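Local coordinates for mRNA interferase toxin YafQ (Escherichia coli, PDB 4MMG), which cleaves ribosome-associated mRNA at lysine codons as the toxin of the DinJ-YafQ toxin-antitoxin pair, blocking translation elongation and halting growth, at residues 33-38 and 48-53; 62-65 and 71-74. The protein carries 1 engineered substitution. All blocks are in the same frame, centred on the assembly; numbering follows the deposited sequence.

Contact 1. Residues 33-38 and 48-53; sequences KYLMTL and AVYKDH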
# COMPACT_ATOMS: atom_id res chain seq x y z
N LYS A 33 -9.29 -1.18 -0.76
CA LYS A 33 -9.73 -2.01 0.36
C LYS A 33 -9.48 -3.50 0.09
O LYS A 33 -9.04 -4.23 0.99
CB LYS A 33 -11.20 -1.75 0.69
CG LYS A 33 -11.43 -0.35 1.28
CD LYS A 33 -12.90 -0.01 1.40
CE LYS A 33 -13.07 1.41 1.91
NZ LYS A 33 -14.50 1.84 1.98
N TYR A 34 -9.72 -3.94 -1.14
CA TYR A 34 -9.54 -5.35 -1.46
C TYR A 34 -8.07 -5.76 -1.30
O TYR A 34 -7.76 -6.79 -0.70
CB TYR A 34 -10.06 -5.68 -2.86
CG TYR A 34 -10.14 -7.16 -3.12
CD1 TYR A 34 -11.17 -7.91 -2.57
CD2 TYR A 34 -9.18 -7.81 -3.88
CE1 TYR A 34 -11.25 -9.27 -2.79
CE2 TYR A 34 -9.25 -9.18 -4.10
CZ TYR A 34 -10.30 -9.90 -3.55
OH TYR A 34 -10.41 -11.26 -3.74
N LEU A 35 -7.18 -4.92 -1.82
CA LEU A 35 -5.75 -5.16 -1.69
C LEU A 35 -5.32 -5.16 -0.23
O LEU A 35 -4.58 -6.04 0.21
CB LEU A 35 -4.99 -4.09 -2.47
CG LEU A 35 -3.48 -4.05 -2.28
CD1 LEU A 35 -2.83 -5.38 -2.64
CD2 LEU A 35 -2.92 -2.94 -3.16
N MET A 36 -5.77 -4.16 0.52
CA MET A 36 -5.45 -4.10 1.94
C MET A 36 -5.91 -5.35 2.69
O MET A 36 -5.19 -5.85 3.55
CB MET A 36 -6.06 -2.86 2.59
CG MET A 36 -5.48 -1.54 2.09
SD MET A 36 -6.33 -0.13 2.83
CE MET A 36 -5.81 -0.27 4.51
N THR A 37 -7.09 -5.84 2.35
CA THR A 37 -7.62 -7.03 3.02
C THR A 37 -6.75 -8.27 2.74
O THR A 37 -6.51 -9.09 3.63
CB THR A 37 -9.09 -7.26 2.67
OG1 THR A 37 -9.86 -6.13 3.11
CG2 THR A 37 -9.61 -8.52 3.33
N LEU A 38 -6.27 -8.41 1.51
CA LEU A 38 -5.38 -9.52 1.19
C LEU A 38 -4.12 -9.48 2.05
O LEU A 38 -3.70 -10.50 2.59
CB LEU A 38 -5.01 -9.51 -0.30
CG LEU A 38 -6.15 -9.77 -1.29
CD1 LEU A 38 -5.62 -9.65 -2.71
CD2 LEU A 38 -6.79 -11.15 -1.06
N ALA A 48 -0.57 -11.56 -9.53
CA ALA A 48 0.33 -10.86 -10.43
C ALA A 48 -0.17 -9.49 -10.86
O ALA A 48 0.64 -8.62 -11.15
CB ALA A 48 0.62 -11.74 -11.66
N VAL A 49 -1.49 -9.30 -10.90
CA VAL A 49 -2.07 -8.04 -11.39
C VAL A 49 -1.57 -6.83 -10.59
O VAL A 49 -1.51 -5.72 -11.11
CB VAL A 49 -3.61 -8.10 -11.42
CG1 VAL A 49 -4.19 -8.18 -10.01
CG2 VAL A 49 -4.19 -6.92 -12.19
N TYR A 50 -1.18 -7.05 -9.33
CA TYR A 50 -0.70 -5.94 -8.52
C TYR A 50 0.76 -5.54 -8.79
O TYR A 50 1.20 -4.50 -8.31
CB TYR A 50 -0.87 -6.25 -7.02
CG TYR A 50 -2.32 -6.34 -6.58
CD1 TYR A 50 -3.14 -5.21 -6.62
CD2 TYR A 50 -2.86 -7.53 -6.12
CE1 TYR A 50 -4.46 -5.28 -6.22
CE2 TYR A 50 -4.19 -7.61 -5.72
CZ TYR A 50 -4.97 -6.47 -5.76
OH TYR A 50 -6.29 -6.55 -5.36
N LYS A 51 1.49 -6.35 -9.55
CA LYS A 51 2.88 -6.04 -9.89
C LYS A 51 3.70 -5.73 -8.64
O LYS A 51 4.55 -4.82 -8.63
CB LYS A 51 2.94 -4.88 -10.88
CG LYS A 51 2.17 -5.11 -12.17
CD LYS A 51 2.86 -6.15 -13.02
CE LYS A 51 2.37 -6.10 -14.46
NZ LYS A 51 3.31 -6.81 -15.37
N ASP A 52 3.45 -6.49 -7.58
CA ASP A 52 4.06 -6.23 -6.29
C ASP A 52 5.57 -6.42 -6.34
O ASP A 52 6.07 -7.41 -6.88
CB ASP A 52 3.45 -7.15 -5.24
CG ASP A 52 3.92 -6.82 -3.86
OD1 ASP A 52 3.55 -5.74 -3.34
OD2 ASP A 52 4.68 -7.63 -3.29
N HIS A 53 6.31 -5.48 -5.75
CA HIS A 53 7.77 -5.57 -5.75
C HIS A 53 8.40 -4.69 -4.67
O HIS A 53 7.78 -3.71 -4.23
CB HIS A 53 8.34 -5.20 -7.13
CG HIS A 53 8.16 -3.76 -7.50
ND1 HIS A 53 7.06 -3.30 -8.19
CD2 HIS A 53 8.94 -2.68 -7.28
CE1 HIS A 53 7.18 -2.00 -8.39
NE2 HIS A 53 8.31 -1.60 -7.84
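Different first torsions bring Leu35 and Tyr50 together: Leu35 CG stands anti to the backbone N (chi1 171°), whereas Tyr50 CG lies anti to its carbonyl carbon, beside the N (chi1 -67°). The two side chains thereby run alongside each other, pointing opposite ways, in the part of this RelE-family toxin fold where helix 29-40 packs against the 3-10 turn 48-50 that precedes edge strand 53-54. The main interaction is a CH-pi contact: Leu35 CD1 sits 3.8 Å from the centroid of the Tyr50 ring and only 4° off its normal, squarely over the face. The second methyl, CD2, is displaced to the CD1-CE1 side of the same ring. Across the opposite face, Val49 CG1 lies 4.1 Å above the ring plane, offset toward the rim, leaving the ring sandwiched between a methyl of the helix and one of its own turn. One helical turn on from Leu35, Leu38 approaches at about a right angle and puts CD1 3.9 Å from Tyr50 CE2. Leu46, from the connecting loop, touches both leucines and so continues the apolar cluster, while a backbone hydrogen bond between Tyr50 and His66 ties the turn to strand 63-66. At the phenol end, Tyr50 OH meets the edge of the Tyr34 ring, in its plane, 3.5 Å from Tyr34 CD2.

Contact 2. Residues 62-65 and 71-74; sequences YRDA and WILI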
# COMPACT_ATOMS: atom_id res chain seq x y z
N TYR A 62 10.54 -0.99 2.02
CA TYR A 62 9.11 -0.99 1.70
C TYR A 62 8.84 -1.71 0.38
O TYR A 62 9.77 -2.08 -0.34
CB TYR A 62 8.59 0.45 1.62
CG TYR A 62 8.57 1.20 2.94
CD1 TYR A 62 9.69 1.86 3.40
CD2 TYR A 62 7.42 1.24 3.72
CE1 TYR A 62 9.67 2.56 4.60
CE2 TYR A 62 7.38 1.93 4.92
CZ TYR A 62 8.52 2.58 5.36
OH TYR A 62 8.48 3.27 6.55
N ARG A 63 7.55 -1.89 0.08
CA ARG A 63 7.10 -2.53 -1.16
C ARG A 63 6.07 -1.65 -1.86
O ARG A 63 5.48 -0.76 -1.24
CB ARG A 63 6.48 -3.90 -0.88
CG ARG A 63 7.39 -4.85 -0.11
CD ARG A 63 6.78 -6.24 0.01
NE ARG A 63 6.70 -6.93 -1.28
CZ ARG A 63 7.72 -7.56 -1.86
NH1 ARG A 63 8.90 -7.59 -1.25
NH2 ARG A 63 7.56 -8.14 -3.04
N ASP A 64 5.87 -1.93 -3.15
CA ASP A 64 5.05 -1.14 -4.06
C ASP A 64 4.07 -2.09 -4.74
O ASP A 64 4.50 -3.02 -5.44
CB ASP A 64 5.99 -0.53 -5.13
CG ASP A 64 5.28 0.33 -6.17
OD1 ASP A 64 4.16 0.02 -6.63
OD2 ASP A 64 5.90 1.32 -6.60
N ALA A 65 2.77 -1.90 -4.51
CA ALA A 65 1.75 -2.62 -5.28
C ALA A 65 0.90 -1.62 -6.05
O ALA A 65 0.58 -0.55 -5.54
CB ALA A 65 0.88 -3.46 -4.37
N TRP A 71 -2.09 4.39 -9.49
CA TRP A 71 -2.48 4.43 -8.09
C TRP A 71 -1.70 3.34 -7.38
O TRP A 71 -1.93 2.15 -7.60
CB TRP A 71 -3.98 4.18 -7.94
CG TRP A 71 -4.51 4.31 -6.53
CD1 TRP A 71 -3.83 4.74 -5.42
CD2 TRP A 71 -5.84 4.02 -6.09
NE1 TRP A 71 -4.67 4.74 -4.32
CE2 TRP A 71 -5.91 4.30 -4.71
CE3 TRP A 71 -6.99 3.55 -6.74
CZ2 TRP A 71 -7.07 4.12 -3.97
CZ3 TRP A 71 -8.15 3.36 -5.99
CH2 TRP A 71 -8.18 3.65 -4.62
N ILE A 72 -0.76 3.78 -6.54
CA ILE A 72 0.20 2.92 -5.87
C ILE A 72 -0.11 2.82 -4.39
O ILE A 72 -0.55 3.81 -3.79
CB ILE A 72 1.60 3.54 -5.97
CG1 ILE A 72 1.95 3.88 -7.40
CG2 ILE A 72 2.67 2.62 -5.34
CD1 ILE A 72 2.15 2.68 -8.19
N LEU A 73 0.13 1.65 -3.81
CA LEU A 73 0.18 1.47 -2.36
C LEU A 73 1.62 1.16 -1.97
O LEU A 73 2.21 0.21 -2.50
CB LEU A 73 -0.72 0.33 -1.93
CG LEU A 73 -0.54 -0.09 -0.46
CD1 LEU A 73 -1.03 1.00 0.46
CD2 LEU A 73 -1.23 -1.42 -0.14
N ILE A 74 2.19 1.96 -1.07
CA ILE A 74 3.49 1.67 -0.48
C ILE A 74 3.24 1.14 0.93
O ILE A 74 2.53 1.77 1.75
CB ILE A 74 4.41 2.91 -0.41
CG1 ILE A 74 4.78 3.38 -1.81
CG2 ILE A 74 5.66 2.58 0.38
CD1 ILE A 74 5.58 4.68 -1.82
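Ala65 and Leu73 form the hydrogen-bonded pair of an antiparallel beta hairpin, strands 63-66 and 71-77, and their main chains exchange two nearly straight bonds. Ala65 N donates to Leu73 O at 3.0 Å, and Leu73 N returns a bond of 2.8 Å to Ala65 O with an N-H...O angle of 177°. Beside them, Asp64 and Ile74 make the non-hydrogen-bonded pair. Weaker CA-H...O contacts flank the bonded pair, the shortest running from Ile74 CA to Arg63 O at 3.2 Å.

Side-chain packing is mostly apolar. Ile74 directs CG2 back across the hairpin to Tyr62 CB, 3.8 Å away, the two side chains lying nearly perpendicular. Asp64 is the polar exception on the face it shares with Ile72 and Ile74: with CG anti to the backbone N (chi1 179°), its carboxylate reaches diagonally to Ile72, where OD1 lies 3.3 Å from CG2 and also nears CD1. The acidic group thus rests against a branched aliphatic chain, and the Asp64 side chain is about 4 Å from a sulfate ion that probably came from the crystallisation solution.

The hairpin occupies the middle of the mixed sheet, flanked by strand 81-88 beyond 71-77 and by 53-54 beyond 63-66. Ala65 and Leu73 face helix 29-40, whereas Asp64, Ile72 and Ile74 lie against the C-terminal helix 90-94 through Leu93 and Phe94.

How the contacts relate
The two contacts follow one another along the chain, their centres about 9 Å apart, and the loop ending contact 1 leads into the edge strand beside contact 2. A salt bridge from Arg63 NE to Asp52 OD2, 2.9 Å long, and a probable hydrogen bond from Asp64 N to His53 O at 2.8 Å join them directly. Leu35 links them a second way, packing on Ala65 and Leu73 from the helix side. Contact 1 lies away from the active site. In contact 2, the Ile72 side chain is about 5 Å from that of Gln90, the engineered residue at the position inferred to be the proton donor.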